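DUF3218 domain-containing protein (Pseudomonas aeruginosa, PDB 2IGS) is of unknown function but adopts a mainly helical fold whose sequence family is grouped with the lysozyme clan. Local coordinates at residues 35-40 / 104-109; 80-83 / 89-92; 171-176 / 203-208. One frame throughout, in Å; residues are numbered along the deposited sequence.

Contact 1: 35-40 / 104-109; sequences EAQTIE and QNLDRI. With SO4 (sulfate ion), chain U.
A near-perpendicular helix crossing brings Gln37 and Glu40, on the first turns of helix 35-48, against Leu106 and Asp107 of helix 87-113. The two short axes pass 9.9 Å apart at 79°, so the meeting is confined to one small patch, with Gln37 opposite Leu106. One methyl fills its apolar part: CD1 of Leu106 lies 3.8 Å from the backbone O of Gln37 and also 3.8 Å from Glu40 OE1, meeting the extended carbon chain of the glutamate at a slant. Beside this plug, the Gln37 chain bends at chi2 and brings its amide across the carboxylate of Asp107. Gln37 NE2 donates to Asp107 OD2 over 3.0 Å, with an N-H...O angle of 161°. The acceptor is met on its syn side and lies close to the amide plane, although the two flat groups are turned 34° apart. Glu40 sends its own oxygens elsewhere, OE2 to the hydroxyl of Tyr117 and OE1 to Lys110 in a salt bridge. In one of its two conformers, Arg108 hydrogen-bonds a sulfate probably carried over from crystallisation. The crossing is thus closed by one hydrogen bond from a neutral amide to a carboxylate, beside a leucine methyl, while Lys110 probably offsets the negative charge of Glu40.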
loop_
_atom_site.group_PDB
_atom_site.type_symbol
_atom_site.label_atom_id
_atom_site.label_comp_id
_atom_site.label_asym_id
_atom_site.label_seq_id
_atom_site.Cartn_x
_atom_site.Cartn_y
_atom_site.Cartn_z
ATOM N N GLU F 35 -27.088 4.786 -39.052
ATOM C CA GLU F 35 -26.750 3.437 -39.516
ATOM C C GLU F 35 -25.556 2.802 -38.791
ATOM O O GLU F 35 -25.609 1.617 -38.473
ATOM C CB GLU F 35 -26.561 3.363 -41.037
ATOM C CG GLU F 35 -26.492 1.931 -41.550
ATOM C CD GLU F 35 -26.756 1.788 -43.031
ATOM O OE1 GLU F 35 -26.193 2.571 -43.815
ATOM O OE2 GLU F 35 -27.523 0.869 -43.416
ATOM N N ALA F 36 -24.492 3.571 -38.555
ATOM C CA ALA F 36 -23.300 3.026 -37.892
ATOM C C ALA F 36 -23.591 2.482 -36.503
ATOM O O ALA F 36 -23.219 1.354 -36.205
ATOM C CB ALA F 36 -22.155 4.059 -37.850
ATOM N N GLN F 37 -24.270 3.286 -35.679
ATOM C CA GLN F 37 -24.662 2.897 -34.326
ATOM C C GLN F 37 -25.644 1.724 -34.289
ATOM O O GLN F 37 -25.562 0.870 -33.403
ATOM C CB GLN F 37 -25.240 4.085 -33.543
ATOM C CG GLN F 37 -24.269 5.251 -33.343
ATOM C CD GLN F 37 -24.441 6.366 -34.367
ATOM O OE1 GLN F 37 -24.647 6.113 -35.557
ATOM N NE2 GLN F 37 -24.343 7.610 -33.904
ATOM N N THR F 38 -26.553 1.682 -35.257
ATOM C CA THR F 38 -27.568 0.620 -35.339
ATOM C C THR F 38 -26.963 -0.758 -35.684
ATOM O O THR F 38 -27.277 -1.749 -35.015
ATOM C CB THR F 38 -28.687 0.994 -36.330
ATOM O OG1 THR F 38 -29.272 2.239 -35.926
ATOM C CG2 THR F 38 -29.762 -0.063 -36.345
ATOM N N ILE F 39 -26.100 -0.808 -36.706
ATOM C CA ILE F 39 -25.363 -2.040 -37.025
ATOM C C ILE F 39 -24.529 -2.501 -35.815
ATOM O O ILE F 39 -24.600 -3.676 -35.419
ATOM C CB ILE F 39 -24.434 -1.903 -38.285
ATOM C CG1 ILE F 39 -25.221 -1.493 -39.541
ATOM C CG2 ILE F 39 -23.707 -3.213 -38.547
ATOM C CD1 ILE F 39 -24.403 -0.682 -40.575
ATOM N N GLU F 40 -23.755 -1.570 -35.236
ATOM C CA GLU F 40 -22.879 -1.868 -34.111
ATOM C C GLU F 40 -23.636 -2.381 -32.879
ATOM O O GLU F 40 -23.226 -3.359 -32.265
ATOM C CB GLU F 40 -21.998 -0.660 -33.741
ATOM C CG GLU F 40 -20.972 -1.012 -32.676
ATOM C CD GLU F 40 -20.016 0.110 -32.331
ATOM O OE1 GLU F 40 -20.075 1.169 -32.974
ATOM O OE2 GLU F 40 -19.219 -0.066 -31.382
ATOM N N GLN F 104 -27.727 7.357 -29.179
ATOM C CA GLN F 104 -27.287 8.201 -28.072
ATOM C C GLN F 104 -26.683 7.385 -26.929
ATOM O O GLN F 104 -25.629 7.754 -26.391
ATOM C CB GLN F 104 -28.442 9.087 -27.569
ATOM C CG GLN F 104 -28.860 10.179 -28.571
ATOM C CD GLN F 104 -30.198 10.855 -28.249
ATOM O OE1 GLN F 104 -31.028 10.320 -27.502
ATOM N NE2 GLN F 104 -30.416 12.039 -28.832
ATOM N N ASN F 105 -27.329 6.277 -26.576
ATOM C CA ASN F 105 -26.838 5.441 -25.483
ATOM C C ASN F 105 -25.499 4.779 -25.802
ATOM O O ASN F 105 -24.571 4.825 -24.986
ATOM C CB ASN F 105 -27.911 4.468 -24.977
ATOM C CG ASN F 105 -29.029 5.199 -24.195
ATOM O OD1 ASN F 105 -28.757 6.163 -23.466
ATOM N ND2 ASN F 105 -30.284 4.756 -24.361
ATOM N N LEU F 106 -25.400 4.231 -27.011
ATOM C CA LEU F 106 -24.167 3.659 -27.540
ATOM C C LEU F 106 -23.002 4.635 -27.598
ATOM O O LEU F 106 -21.852 4.251 -27.292
ATOM C CB LEU F 106 -24.414 3.081 -28.928
ATOM C CG LEU F 106 -23.644 1.857 -29.469
ATOM C CD1 LEU F 106 -23.003 2.129 -30.821
ATOM C CD2 LEU F 106 -22.669 1.175 -28.489
ATOM N N ASP F 107 -23.262 5.879 -27.997
ATOM C CA ASP F 107 -22.180 6.861 -28.033
ATOM C C ASP F 107 -21.727 7.277 -26.627
ATOM O O ASP F 107 -20.538 7.515 -26.404
ATOM C CB ASP F 107 -22.535 8.050 -28.938
ATOM C CG ASP F 107 -22.591 7.658 -30.417
ATOM O OD1 ASP F 107 -21.976 6.628 -30.802
ATOM O OD2 ASP F 107 -23.254 8.368 -31.198
ATOM N N ARG F 108 -22.677 7.367 -25.695
ATOM C CA ARG F 108 -22.375 7.560 -24.272
ATOM C C ARG F 108 -21.466 6.451 -23.750
ATOM O O ARG F 108 -20.447 6.727 -23.123
ATOM C CB ARG F 108 -23.658 7.630 -23.431
ATOM C CG ARG F 108 -23.946 8.993 -22.777
ATOM C CD ARG F 108 -25.286 8.987 -22.012
ATOM N NE ARG F 108 -25.155 9.361 -20.595
ATOM C CZ ARG F 108 -26.088 9.155 -19.661
ATOM N NH1 ARG F 108 -25.864 9.521 -18.408
ATOM N NH2 ARG F 108 -27.245 8.577 -19.962
ATOM N N ILE F 109 -21.828 5.203 -24.033
ATOM C CA ILE F 109 -21.057 4.038 -23.562
ATOM C C ILE F 109 -19.625 4.025 -24.140
ATOM O O ILE F 109 -18.661 3.784 -23.418
ATOM C CB ILE F 109 -21.824 2.728 -23.871
ATOM C CG1 ILE F 109 -22.997 2.578 -22.904
ATOM C CG2 ILE F 109 -20.916 1.520 -23.814
ATOM C CD1 ILE F 109 -24.020 1.511 -23.307
HETATM S S SO4 U . -22.047 10.325 -18.980
HETATM O O1 SO4 U . -21.717 11.736 -19.182
HETATM O O2 SO4 U . -21.955 9.637 -20.268
HETATM O O3 SO4 U . -21.101 9.744 -18.017
HETATM O O4 SO4 U . -23.411 10.228 -18.452
#

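Contact 2: 80-83 / 89-92; sequences GFRM and RVCN
Val90 presents its two methyl groups to two different side chains, and this division organises the contact between the end of helix 63-82 and the early part of helix 87-113. CG2 sits over one face of the Arg82 guanidinium, 3.5 Å off the plane and nearer the edge of the group than its middle, with NH1 of Arg82 3.8 Å from CG2 of Val90. The arginine bends at chi3 (-58°), which folds the flat group back over the valine. Its nitrogens form salt bridges with two acids, NH2 with Glu94 on helix 87-113 and NH1 with Glu86 in the connection just before it. These partners probably also offset the nearness of a second positive charge, since Arg82 NH1 and Arg89 NH1 are 5.1 Å apart. The other valine methyl faces selenomethionine Met83. Bends at chi2 and chi3 curl that chain so that its terminal methyl enters the angle between Val90 and Cys91. Met83 CE touches Val90 CG1 and is 3.6 Å from Cys91 SG. The same sulfur is joined to Cys27 in a disulfide. The contact therefore closes a helical hairpin, in which helix 63-82 turns through a short connection into helix 87-113, and the disulfide ties the early part of helix 87-113 to Cys27 at the C-terminal end of helix 12-27.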
loop_
_atom_site.group_PDB
_atom_site.type_symbol
_atom_site.label_atom_id
_atom_site.label_comp_id
_atom_site.label_asym_id
_atom_site.label_seq_id
_atom_site.Cartn_x
_atom_site.Cartn_y
_atom_site.Cartn_z
ATOM N N GLY F 80 -44.547 -4.073 -40.867
ATOM C CA GLY F 80 -44.976 -3.813 -42.232
ATOM C C GLY F 80 -46.490 -3.668 -42.317
ATOM O O GLY F 80 -46.999 -2.731 -42.957
ATOM N N PHE F 81 -47.211 -4.586 -41.661
ATOM C CA PHE F 81 -48.676 -4.555 -41.646
ATOM C C PHE F 81 -49.242 -3.370 -40.860
ATOM O O PHE F 81 -50.215 -2.752 -41.290
ATOM C CB PHE F 81 -49.263 -5.877 -41.116
ATOM C CG PHE F 81 -49.277 -6.993 -42.131
ATOM C CD1 PHE F 81 -50.348 -7.143 -43.007
ATOM C CD2 PHE F 81 -48.225 -7.891 -42.216
ATOM C CE1 PHE F 81 -50.362 -8.171 -43.950
ATOM C CE2 PHE F 81 -48.234 -8.922 -43.165
ATOM C CZ PHE F 81 -49.299 -9.059 -44.027
ATOM N N ARG F 82 -48.638 -3.052 -39.718
ATOM C CA ARG F 82 -49.154 -1.990 -38.846
ATOM C C ARG F 82 -48.811 -0.570 -39.347
ATOM O O ARG F 82 -49.428 0.407 -38.920
ATOM C CB ARG F 82 -48.698 -2.196 -37.391
ATOM C CG ARG F 82 -49.255 -3.463 -36.719
ATOM C CD ARG F 82 -49.291 -3.341 -35.183
ATOM N NE ARG F 82 -47.971 -3.070 -34.658
ATOM C CZ ARG F 82 -47.585 -1.988 -33.974
ATOM N NH1 ARG F 82 -48.427 -1.025 -33.643
ATOM N NH2 ARG F 82 -46.317 -1.904 -33.595
HETATM N N MSE F 83 -47.817 -0.482 -40.235
HETATM C CA MSE F 83 -47.450 0.751 -40.936
HETATM C C MSE F 83 -48.609 1.357 -41.727
HETATM O O MSE F 83 -48.661 2.581 -41.887
HETATM C CB MSE F 83 -46.258 0.508 -41.883
HETATM C CG MSE F 83 -44.877 0.587 -41.228
HETATM SE SE MSE F 83 -44.298 2.435 -40.986
HETATM C CE MSE F 83 -45.609 3.026 -39.724
ATOM N N ARG F 89 -48.003 5.817 -34.407
ATOM C CA ARG F 89 -47.420 5.107 -33.248
ATOM C C ARG F 89 -46.158 4.342 -33.613
ATOM O O ARG F 89 -45.134 4.428 -32.919
ATOM C CB ARG F 89 -48.442 4.137 -32.625
ATOM C CG ARG F 89 -48.145 3.804 -31.168
ATOM C CD ARG F 89 -49.101 2.809 -30.518
ATOM N NE ARG F 89 -48.792 2.719 -29.086
ATOM C CZ ARG F 89 -47.773 2.025 -28.558
ATOM N NH1 ARG F 89 -46.948 1.304 -29.323
ATOM N NH2 ARG F 89 -47.577 2.050 -27.245
ATOM N N VAL F 90 -46.242 3.580 -34.699
ATOM C CA VAL F 90 -45.121 2.790 -35.181
ATOM C C VAL F 90 -43.911 3.711 -35.355
ATOM O O VAL F 90 -42.826 3.407 -34.880
ATOM C CB VAL F 90 -45.467 2.040 -36.487
ATOM C CG1 VAL F 90 -44.216 1.495 -37.141
ATOM C CG2 VAL F 90 -46.493 0.908 -36.228
ATOM N N CYS F 91 -44.125 4.865 -35.969
ATOM C CA CYS F 91 -43.036 5.798 -36.241
ATOM C C CYS F 91 -42.529 6.574 -35.032
ATOM O O CYS F 91 -41.335 6.552 -34.738
ATOM C CB CYS F 91 -43.451 6.760 -37.337
ATOM S SG CYS F 91 -43.659 5.879 -38.887
ATOM N N ASN F 92 -43.453 7.240 -34.340
ATOM C CA ASN F 92 -43.116 8.197 -33.297
ATOM C C ASN F 92 -43.184 7.664 -31.871
ATOM O O ASN F 92 -42.782 8.355 -30.940
ATOM C CB ASN F 92 -43.987 9.451 -33.442
ATOM C CG ASN F 92 -43.922 10.046 -34.844
ATOM O OD1 ASN F 92 -42.898 9.957 -35.530
ATOM N ND2 ASN F 92 -45.025 10.650 -35.280
#

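Contact 3: 171-176 / 203-208; sequences EDIKAL and YTTAVT
With CG1 of Ile173 anti to its own carbonyl carbon (chi1 -49°) and CD1 continuing in an extended chain (chi2 -175°), the isoleucine reaches out from helix 171-177 and sets a single methyl against helix 203-216. CD1 arrives between Thr205 and Thr208, residues three apart and so neighbours on one side of that helix. Ile173 CD1 is 3.7 Å from Thr205 CB and 3.7 Å from Thr208 CB, with the CG2 methyls of both threonines only slightly farther off. The backbone O of Thr205 lies 3.6 Å from Ile173 CD1, so the methyl also rests against the peptide backbone. Both threonines direct their hydroxyls into their own helix or its start. Thr208 OG1 donates to Thr204 O over 2.9 Å. The backbone N of Thr208 reaches that oxygen from the opposite face of its plane, and Trp42 NE1 supplies a further bond. Thr205 OG1 pairs with the backbone N of Arg202, just before the helix. The polar ends of these buried residues are thus satisfied locally, and their carbon sides can meet the isoleucine. Thr208 also packs against Leu98 and Met102 of helix 87-113. The arrangement is a knob-like insertion of one isoleucine methyl between residues i and i+3 of a neighbouring helix, part of the buried helix-to-helix packing of this mainly helical fold, and it sets the short helix 171-177 on helix 203-216 near the middle of the chain.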
loop_
_atom_site.group_PDB
_atom_site.type_symbol
_atom_site.label_atom_id
_atom_site.label_comp_id
_atom_site.label_asym_id
_atom_site.label_seq_id
_atom_site.Cartn_x
_atom_site.Cartn_y
_atom_site.Cartn_z
ATOM N N GLU F 171 -41.021 4.311 -24.947
ATOM C CA GLU F 171 -42.180 4.078 -24.079
ATOM C C GLU F 171 -42.445 2.605 -23.761
ATOM O O GLU F 171 -42.561 2.225 -22.591
ATOM C CB GLU F 171 -43.443 4.690 -24.705
ATOM C CG GLU F 171 -43.526 6.211 -24.625
ATOM C CD GLU F 171 -44.697 6.802 -25.418
ATOM O OE1 GLU F 171 -45.783 6.180 -25.457
ATOM O OE2 GLU F 171 -44.524 7.897 -25.997
ATOM N N ASP F 172 -42.539 1.791 -24.810
ATOM C CA ASP F 172 -42.998 0.388 -24.691
ATOM C C ASP F 172 -42.048 -0.524 -23.902
ATOM O O ASP F 172 -42.496 -1.424 -23.196
ATOM C CB ASP F 172 -43.294 -0.207 -26.068
ATOM C CG ASP F 172 -44.558 0.366 -26.696
ATOM O OD1 ASP F 172 -44.686 0.295 -27.936
ATOM O OD2 ASP F 172 -45.431 0.878 -25.955
ATOM N N ILE F 173 -40.747 -0.275 -24.028
ATOM C CA ILE F 173 -39.732 -0.963 -23.226
ATOM C C ILE F 173 -39.761 -0.477 -21.777
ATOM O O ILE F 173 -39.700 -1.271 -20.834
ATOM C CB ILE F 173 -38.309 -0.831 -23.853
ATOM C CG1 ILE F 173 -38.347 -1.199 -25.344
ATOM C CG2 ILE F 173 -37.313 -1.730 -23.115
ATOM C CD1 ILE F 173 -36.998 -1.208 -26.023
ATOM N N LYS F 174 -39.872 0.832 -21.602
ATOM C CA LYS F 174 -40.072 1.433 -20.277
ATOM C C LYS F 174 -41.308 0.845 -19.547
ATOM O O LYS F 174 -41.247 0.546 -18.356
ATOM C CB LYS F 174 -40.167 2.968 -20.401
ATOM C CG LYS F 174 -39.501 3.729 -19.270
ATOM C CD LYS F 174 -39.841 5.217 -19.302
ATOM C CE LYS F 174 -39.501 5.940 -17.961
ATOM N NZ LYS F 174 -38.008 6.044 -17.642
ATOM N N ALA F 175 -42.407 0.653 -20.274
ATOM C CA ALA F 175 -43.641 0.095 -19.714
ATOM C C ALA F 175 -43.540 -1.398 -19.367
ATOM O O ALA F 175 -44.166 -1.873 -18.404
ATOM C CB ALA F 175 -44.818 0.341 -20.670
ATOM N N LEU F 176 -42.770 -2.126 -20.168
ATOM C CA LEU F 176 -42.561 -3.567 -20.001
ATOM C C LEU F 176 -41.669 -3.901 -18.815
ATOM O O LEU F 176 -41.893 -4.872 -18.106
ATOM C CB LEU F 176 -41.925 -4.138 -21.275
ATOM C CG LEU F 176 -41.529 -5.616 -21.328
ATOM C CD1 LEU F 176 -42.734 -6.537 -21.539
ATOM C CD2 LEU F 176 -40.519 -5.793 -22.422
ATOM N N TYR F 203 -34.670 -9.663 -29.430
ATOM C CA TYR F 203 -33.233 -9.483 -29.566
ATOM C C TYR F 203 -32.918 -8.001 -29.666
ATOM O O TYR F 203 -32.078 -7.476 -28.945
ATOM C CB TYR F 203 -32.786 -10.235 -30.835
ATOM C CG TYR F 203 -31.344 -10.077 -31.272
ATOM C CD1 TYR F 203 -30.902 -8.913 -31.908
ATOM C CD2 TYR F 203 -30.447 -11.120 -31.123
ATOM C CE1 TYR F 203 -29.560 -8.799 -32.352
ATOM C CE2 TYR F 203 -29.131 -11.019 -31.570
ATOM C CZ TYR F 203 -28.692 -9.863 -32.170
ATOM O OH TYR F 203 -27.384 -9.776 -32.598
ATOM N N THR F 204 -33.645 -7.343 -30.557
ATOM C CA THR F 204 -33.497 -5.945 -30.899
ATOM C C THR F 204 -33.840 -4.974 -29.736
ATOM O O THR F 204 -33.124 -3.987 -29.494
ATOM C CB THR F 204 -34.350 -5.750 -32.160
ATOM O OG1 THR F 204 -33.616 -5.113 -33.205
ATOM C CG2 THR F 204 -35.690 -5.134 -31.920
ATOM N N THR F 205 -34.911 -5.273 -28.999
ATOM C CA THR F 205 -35.368 -4.426 -27.880
ATOM C C THR F 205 -34.626 -4.716 -26.562
ATOM O O THR F 205 -34.504 -3.832 -25.706
ATOM C CB THR F 205 -36.869 -4.581 -27.617
ATOM O OG1 THR F 205 -37.175 -5.975 -27.545
ATOM C CG2 THR F 205 -37.730 -3.898 -28.716
ATOM N N ALA F 206 -34.175 -5.957 -26.392
ATOM C CA ALA F 206 -33.216 -6.330 -25.323
ATOM C C ALA F 206 -31.905 -5.552 -25.464
ATOM O O ALA F 206 -31.333 -5.126 -24.468
ATOM C CB ALA F 206 -32.937 -7.803 -25.348
ATOM N N VAL F 207 -31.414 -5.380 -26.695
ATOM C CA VAL F 207 -30.187 -4.608 -26.890
ATOM C C VAL F 207 -30.441 -3.118 -26.594
ATOM O O VAL F 207 -29.576 -2.455 -26.038
ATOM C CB VAL F 207 -29.560 -4.801 -28.297
ATOM C CG1 VAL F 207 -28.450 -3.779 -28.522
ATOM C CG2 VAL F 207 -29.050 -6.247 -28.522
ATOM N N THR F 208 -31.627 -2.612 -26.953
ATOM C CA THR F 208 -32.053 -1.235 -26.616
ATOM C C THR F 208 -32.019 -0.995 -25.090
ATOM O O THR F 208 -31.494 0.020 -24.629
ATOM C CB THR F 208 -33.461 -0.902 -27.184
ATOM O OG1 THR F 208 -33.529 -1.293 -28.557
ATOM C CG2 THR F 208 -33.791 0.582 -27.090
#

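How the contacts relate
From the N terminus, the chain enters contact 1 through helix 35-48, runs along helix 63-82 and turns at once into helix 87-113. That turn closes the short loop of contact 2, which falls wholly within the longer loop that contact 1 closes farther along helix 87-113. These two contacts share that helix yet lie about 23 Å apart, centre to centre. Contact 3 follows in series, closing a loop between helix 171-177 and helix 203-216. It touches contact 2 directly through a salt bridge, Arg89 NH2 to Asp172 OD2 at 2.8 Å. Contact 1 comes within about 5 Å of contact 3, nearest atoms, without touching.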